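Local coordinates for malonate decarboxylase subunit alpha (Acinetobacter baumannii ATCC 17978, PDB 6MPR), which probably serves as the transferase subunit of a malonate decarboxylase, exchanging acetyl for malonyl on the acyl carrier protein as malonate is broken down, at residues Y173-A183 with D343-M351. Sequence-based numbering, arbitrary orientation. Where two conformers were deposited one is given.
Sequences YTGPSTEDSPA and DGALRSNRM
Arg350 reaches Glu179 and Asp180 with a single nitrogen. Arg350 NH1 lies 2.8 Å from both Glu179 OE1 and Asp180 OD1, and both oxygens sit at the guanidinium edge, close to its plane. The Glu179 carboxylate stands nearly perpendicular to that plane (82°) and accepts through its anti lone pair. Asp180 is met on its syn side, somewhat out of its carboxylate plane. A bend at chi3 (-78°) turns the Arg350 guanidinium to the two acids. Tyr147 OH hydrogen-bonds the other Asp180 oxygen, OD2.

Ser348 OG donates to Pro176 O at 2.6 Å, from above the carbonyl plane. Glu179 N donates to Ser348 OG at 3.1 Å in a nearly straight bond. Arg350 N then binds Glu179 O (3.0 Å), and a water links this oxygen to Asn349 OD1 and Met351 N.

Thr178 CG2 lies over one face of the Arg347 guanidinium, toward its rim; this group pairs with Asp213 and with Glu186 of the second subunit. Pro176 CB packs against Leu346 CB at 4.0 Å.

The contact is a buried salt-bridge network, joining a type II' turn from Thr178 to Ser181 that leads into helix 181-189 to the N-terminus of helix 350-359. Asn349 is the N-cap there, its OD1 also taking the backbone N of Met352.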
ATOM      1  N   TYR A 173      21.481 -12.091  -0.548  1.00 10.16           N
ATOM      2  CA  TYR A 173      20.463 -12.981  -1.093  1.00  9.27           C
ATOM      3  C   TYR A 173      19.493 -13.337   0.029  1.00 11.35           C
ATOM      4  O   TYR A 173      19.906 -13.918   1.040  1.00 13.48           O
ATOM      5  CB  TYR A 173      21.103 -14.236  -1.683  1.00  9.79           C
ATOM      6  CG  TYR A 173      20.104 -15.294  -2.096  1.00  9.75           C
ATOM      7  CD1 TYR A 173      19.150 -15.021  -3.060  1.00 11.91           C
ATOM      8  CD2 TYR A 173      20.102 -16.553  -1.500  1.00 11.92           C
ATOM      9  CE1 TYR A 173      18.217 -15.980  -3.431  1.00 14.40           C
ATOM     10  CE2 TYR A 173      19.182 -17.520  -1.859  1.00 15.03           C
ATOM     11  CZ  TYR A 173      18.241 -17.226  -2.833  1.00 15.18           C
ATOM     12  OH  TYR A 173      17.312 -18.173  -3.199  1.00 15.54           O
ATOM     13  N   THR A 174      18.219 -12.943  -0.121  1.00  8.49           N
ATOM     14  CA  THR A 174      17.179 -13.295   0.843  1.00  8.52           C
ATOM     15  C   THR A 174      16.194 -14.350   0.332  1.00 13.52           C
ATOM     16  O   THR A 174      15.525 -14.998   1.149  1.00 13.12           O
ATOM     17  CB  THR A 174      16.394 -12.038   1.269  1.00  9.91           C
ATOM     18  OG1 THR A 174      15.913 -11.335   0.112  1.00 13.08           O
ATOM     19  CG2 THR A 174      17.277 -11.092   2.054  1.00 12.36           C
ATOM     20  N   GLY A 175      16.067 -14.515  -0.987  1.00 11.71           N
ATOM     21  CA  GLY A 175      15.409 -15.668  -1.571  1.00 14.34           C
ATOM     22  C   GLY A 175      13.940 -15.813  -1.213  1.00 11.72           C
ATOM     23  O   GLY A 175      13.187 -14.830  -1.138  1.00 14.60           O
ATOM     24  N   PRO A 176      13.502 -17.057  -0.986  1.00  9.37           N
ATOM     25  CA  PRO A 176      12.092 -17.279  -0.615  1.00  9.06           C
ATOM     26  C   PRO A 176      11.672 -16.525   0.631  1.00  9.13           C
ATOM     27  O   PRO A 176      10.487 -16.212   0.780  1.00  8.82           O
ATOM     28  CB  PRO A 176      12.012 -18.797  -0.395  1.00 10.54           C
ATOM     29  CG  PRO A 176      13.152 -19.352  -1.229  1.00 16.60           C
ATOM     30  CD  PRO A 176      14.250 -18.316  -1.165  1.00 11.43           C
ATOM     31  N   SER A 177      12.605 -16.188   1.523  1.00 11.41           N
ATOM     32  CA  SER A 177      12.255 -15.501   2.759  1.00  8.90           C
ATOM     33  C   SER A 177      12.581 -14.014   2.712  1.00  9.62           C
ATOM     34  O   SER A 177      12.909 -13.415   3.746  1.00 12.42           O
ATOM     35  CB  SER A 177      12.939 -16.178   3.949  1.00 11.72           C
ATOM     36  OG  SER A 177      12.405 -17.465   4.104  1.00 15.90           O
ATOM     37  N   THR A 178      12.506 -13.411   1.523  1.00  9.95           N
ATOM     38  CA  THR A 178      12.681 -11.970   1.384  1.00 10.72           C
ATOM     39  C   THR A 178      11.733 -11.207   2.313  1.00 11.63           C
ATOM     40  O   THR A 178      12.161 -10.315   3.056  1.00  8.78           O
ATOM     41  CB  THR A 178      12.478 -11.578  -0.080  1.00  7.12           C
ATOM     42  OG1 THR A 178      13.546 -12.135  -0.879  1.00  8.11           O
ATOM     43  CG2 THR A 178      12.486 -10.068  -0.233  1.00  8.93           C
ATOM     44  N   GLU A 179      10.443 -11.573   2.312  1.00  7.29           N
ATOM     45  CA  GLU A 179       9.468 -11.026   3.260  1.00  8.42           C
ATOM     46  C   GLU A 179       9.507  -9.502   3.353  1.00  8.04           C
ATOM     47  O   GLU A 179       9.346  -8.815   2.332  1.00  8.32           O
ATOM     48  CB  GLU A 179       9.668 -11.643   4.661  1.00  7.52           C
ATOM     49  CG  GLU A 179       9.216 -13.132   4.739  1.00 11.72           C
ATOM     50  CD  GLU A 179       9.284 -13.709   6.160  1.00 13.80           C
ATOM     51  OE1 GLU A 179       8.506 -13.267   7.044  1.00 13.95           O
ATOM     52  OE2 GLU A 179      10.123 -14.607   6.392  1.00 14.29           O
ATOM     53  N   ASP A 180       9.699  -8.972   4.580  1.00  7.88           N
ATOM     54  CA  ASP A 180       9.675  -7.532   4.834  1.00 14.50           C
ATOM     55  C   ASP A 180      10.988  -6.839   4.510  1.00 10.27           C
ATOM     56  O   ASP A 180      11.017  -5.604   4.490  1.00 11.05           O
ATOM     57  CB  ASP A 180       9.386  -7.184   6.314  1.00  9.02           C
ATOM     58  CG  ASP A 180       8.333  -8.080   6.981  1.00 14.88           C
ATOM     59  OD1 ASP A 180       8.276  -9.293   6.723  1.00 15.74           O
ATOM     60  OD2 ASP A 180       7.598  -7.556   7.846  1.00 13.07           O
ATOM     61  N   SER A 181      12.072  -7.578   4.287  1.00  8.77           N
ATOM     62  CA  SER A 181      13.395  -6.951   4.359  1.00  9.94           C
ATOM     63  C   SER A 181      13.567  -5.750   3.433  1.00 10.29           C
ATOM     64  O   SER A 181      14.095  -4.721   3.891  1.00 10.59           O
ATOM     65  CB  SER A 181      14.469  -8.025   4.118  1.00  9.90           C
ATOM     66  OG  SER A 181      14.416  -8.976   5.163  1.00 12.45           O
ATOM     67  N   PRO A 182      13.154  -5.782   2.158  1.00  9.11           N
ATOM     68  CA  PRO A 182      13.382  -4.594   1.314  1.00 16.03           C
ATOM     69  C   PRO A 182      12.644  -3.363   1.816  1.00 13.63           C
ATOM     70  O   PRO A 182      13.165  -2.248   1.713  1.00 12.45           O
ATOM     71  CB  PRO A 182      12.873  -5.036  -0.065  1.00 15.50           C
ATOM     72  CG  PRO A 182      12.849  -6.531  -0.018  1.00 17.93           C
ATOM     73  CD  PRO A 182      12.476  -6.852   1.402  1.00 12.46           C
ATOM     74  N   ALA A 183      11.451  -3.541   2.389  1.00  8.78           N
ATOM     75  CA  ALA A 183      10.678  -2.402   2.875  1.00 10.66           C
ATOM     76  C   ALA A 183      11.276  -1.830   4.152  1.00  8.88           C
ATOM     77  O   ALA A 183      11.132  -0.634   4.413  1.00 12.48           O
ATOM     78  CB  ALA A 183       9.223  -2.804   3.134  1.00  9.39           C
ATOM     79  N   ASP A 343      17.175 -17.390 -11.164  1.00 22.93           N
ATOM     80  CA  ASP A 343      17.899 -18.423 -10.435  1.00 22.27           C
ATOM     81  C   ASP A 343      17.020 -19.633 -10.113  1.00 22.36           C
ATOM     82  O   ASP A 343      17.549 -20.726  -9.868  1.00 22.89           O
ATOM     83  CB  ASP A 343      18.482 -17.842  -9.142  1.00 21.40           C
ATOM     84  CG  ASP A 343      17.407 -17.495  -8.105  1.00 22.03           C
ATOM     85  OD1 ASP A 343      16.818 -16.404  -8.190  1.00 17.15           O
ATOM     86  OD2 ASP A 343      17.149 -18.320  -7.199  1.00 25.10           O
ATOM     87  N   GLY A 344      15.698 -19.469 -10.099  1.00 15.71           N
ATOM     88  CA  GLY A 344      14.774 -20.556  -9.833  1.00 11.55           C
ATOM     89  C   GLY A 344      13.953 -20.412  -8.561  1.00 15.95           C
ATOM     90  O   GLY A 344      12.859 -20.988  -8.478  1.00 15.85           O
ATOM     91  N   ALA A 345      14.417 -19.653  -7.571  1.00 13.15           N
ATOM     92  CA  ALA A 345      13.789 -19.654  -6.251  1.00 11.96           C
ATOM     93  C   ALA A 345      12.717 -18.564  -6.101  1.00 10.69           C
ATOM     94  O   ALA A 345      12.799 -17.485  -6.701  1.00 13.29           O
ATOM     95  CB  ALA A 345      14.850 -19.475  -5.161  1.00 15.69           C
ATOM     96  N   LEU A 346      11.715 -18.867  -5.265  1.00 11.07           N
ATOM     97  CA  LEU A 346      10.672 -17.915  -4.896  1.00  8.66           C
ATOM     98  C   LEU A 346      11.247 -16.553  -4.516  1.00 10.13           C
ATOM     99  O   LEU A 346      12.295 -16.463  -3.873  1.00 14.27           O
ATOM    100  CB  LEU A 346       9.876 -18.472  -3.707  1.00 11.62           C
ATOM    101  CG  LEU A 346       8.776 -17.618  -3.057  1.00 13.82           C
ATOM    102  CD1 LEU A 346       7.610 -17.383  -4.025  1.00 13.82           C
ATOM    103  CD2 LEU A 346       8.272 -18.231  -1.726  1.00 13.33           C
ATOM    104  N   ARG A 347      10.531 -15.490  -4.897  1.00  9.26           N
ATOM    105  CA  ARG A 347      10.758 -14.133  -4.386  1.00 11.09           C
ATOM    106  C   ARG A 347       9.467 -13.699  -3.697  1.00 12.17           C
ATOM    107  O   ARG A 347       8.499 -13.305  -4.358  1.00 14.51           O
ATOM    108  CB  ARG A 347      11.153 -13.169  -5.511  1.00 11.42           C
ATOM    109  CG  ARG A 347      10.971 -11.689  -5.237  1.00 20.45           C
ATOM    110  CD  ARG A 347      12.225 -10.978  -4.690  1.00 14.95           C
ATOM    111  NE  ARG A 347      11.959  -9.540  -4.565  1.00 15.35           N
ATOM    112  CZ  ARG A 347      12.804  -8.628  -4.084  1.00 15.31           C
ATOM    113  NH1 ARG A 347      14.026  -8.973  -3.664  1.00 12.12           N
ATOM    114  NH2 ARG A 347      12.419  -7.359  -4.020  1.00 14.47           N
ATOM    115  N   SER A 348       9.431 -13.828  -2.375  1.00 12.58           N
ATOM    116  CA  SER A 348       8.341 -13.229  -1.630  1.00  9.85           C
ATOM    117  C   SER A 348       8.592 -11.734  -1.485  1.00  9.62           C
ATOM    118  O   SER A 348       9.698 -11.232  -1.704  1.00  9.94           O
ATOM    119  CB  SER A 348       8.216 -13.863  -0.255  1.00 12.01           C
ATOM    120  OG  SER A 348       9.462 -13.836   0.404  1.00 12.23           O
ATOM    121  N   ASN A 349       7.535 -11.017  -1.125  1.00  9.93           N
ATOM    122  CA  ASN A 349       7.655  -9.584  -0.914  1.00  8.98           C
ATOM    123  C   ASN A 349       6.421  -9.190  -0.105  1.00 10.54           C
ATOM    124  O   ASN A 349       5.349  -9.014  -0.681  1.00  8.67           O
ATOM    125  CB  ASN A 349       7.732  -8.855  -2.252  1.00  8.95           C
ATOM    126  CG  ASN A 349       7.951  -7.363  -2.110  1.00 10.54           C
ATOM    127  OD1 ASN A 349       7.484  -6.739  -1.154  1.00 11.03           O
ATOM    128  ND2 ASN A 349       8.654  -6.774  -3.085  1.00  9.14           N
ATOM    129  N   ARG A 350       6.577  -9.077   1.220  1.00  8.62           N
ATOM    130  CA  ARG A 350       5.391  -8.886   2.059  1.00  8.96           C
ATOM    131  C   ARG A 350       4.726  -7.543   1.781  1.00  9.93           C
ATOM    132  O   ARG A 350       3.489  -7.457   1.734  1.00  8.59           O
ATOM    133  CB  ARG A 350       5.734  -9.037   3.551  1.00 11.49           C
ATOM    134  CG  ARG A 350       4.535  -8.711   4.484  1.00  8.89           C
ATOM    135  CD  ARG A 350       4.684  -9.321   5.883  1.00  8.51           C
ATOM    136  NE  ARG A 350       4.358 -10.747   5.874  1.00 12.49           N
ATOM    137  CZ  ARG A 350       5.233 -11.734   6.047  1.00 10.86           C
ATOM    138  NH1 ARG A 350       6.507 -11.465   6.279  1.00  9.51           N
ATOM    139  NH2 ARG A 350       4.835 -13.004   6.001  1.00 12.28           N
ATOM    140  N   MET A 351       5.511  -6.487   1.561  1.00  8.19           N
ATOM    141  CA  MET A 351       4.906  -5.192   1.251  0.56 10.07           C
ATOM    142  C   MET A 351       4.086  -5.259  -0.034  1.00  9.41           C
ATOM    143  O   MET A 351       2.937  -4.788  -0.081  1.00  7.71           O
ATOM    144  CB  MET A 351       5.968  -4.099   1.141  0.56 11.10           C
ATOM    145  CG  MET A 351       5.357  -2.779   0.666  0.56 10.64           C
ATOM    146  SD  MET A 351       6.063  -1.296   1.375  0.56 35.17           S
ATOM    147  CE  MET A 351       7.431  -0.960   0.288  0.56 36.79           C
TER
HETATM  148  O   HOH W   1       8.516  -6.213   1.701  1.00 16.13           O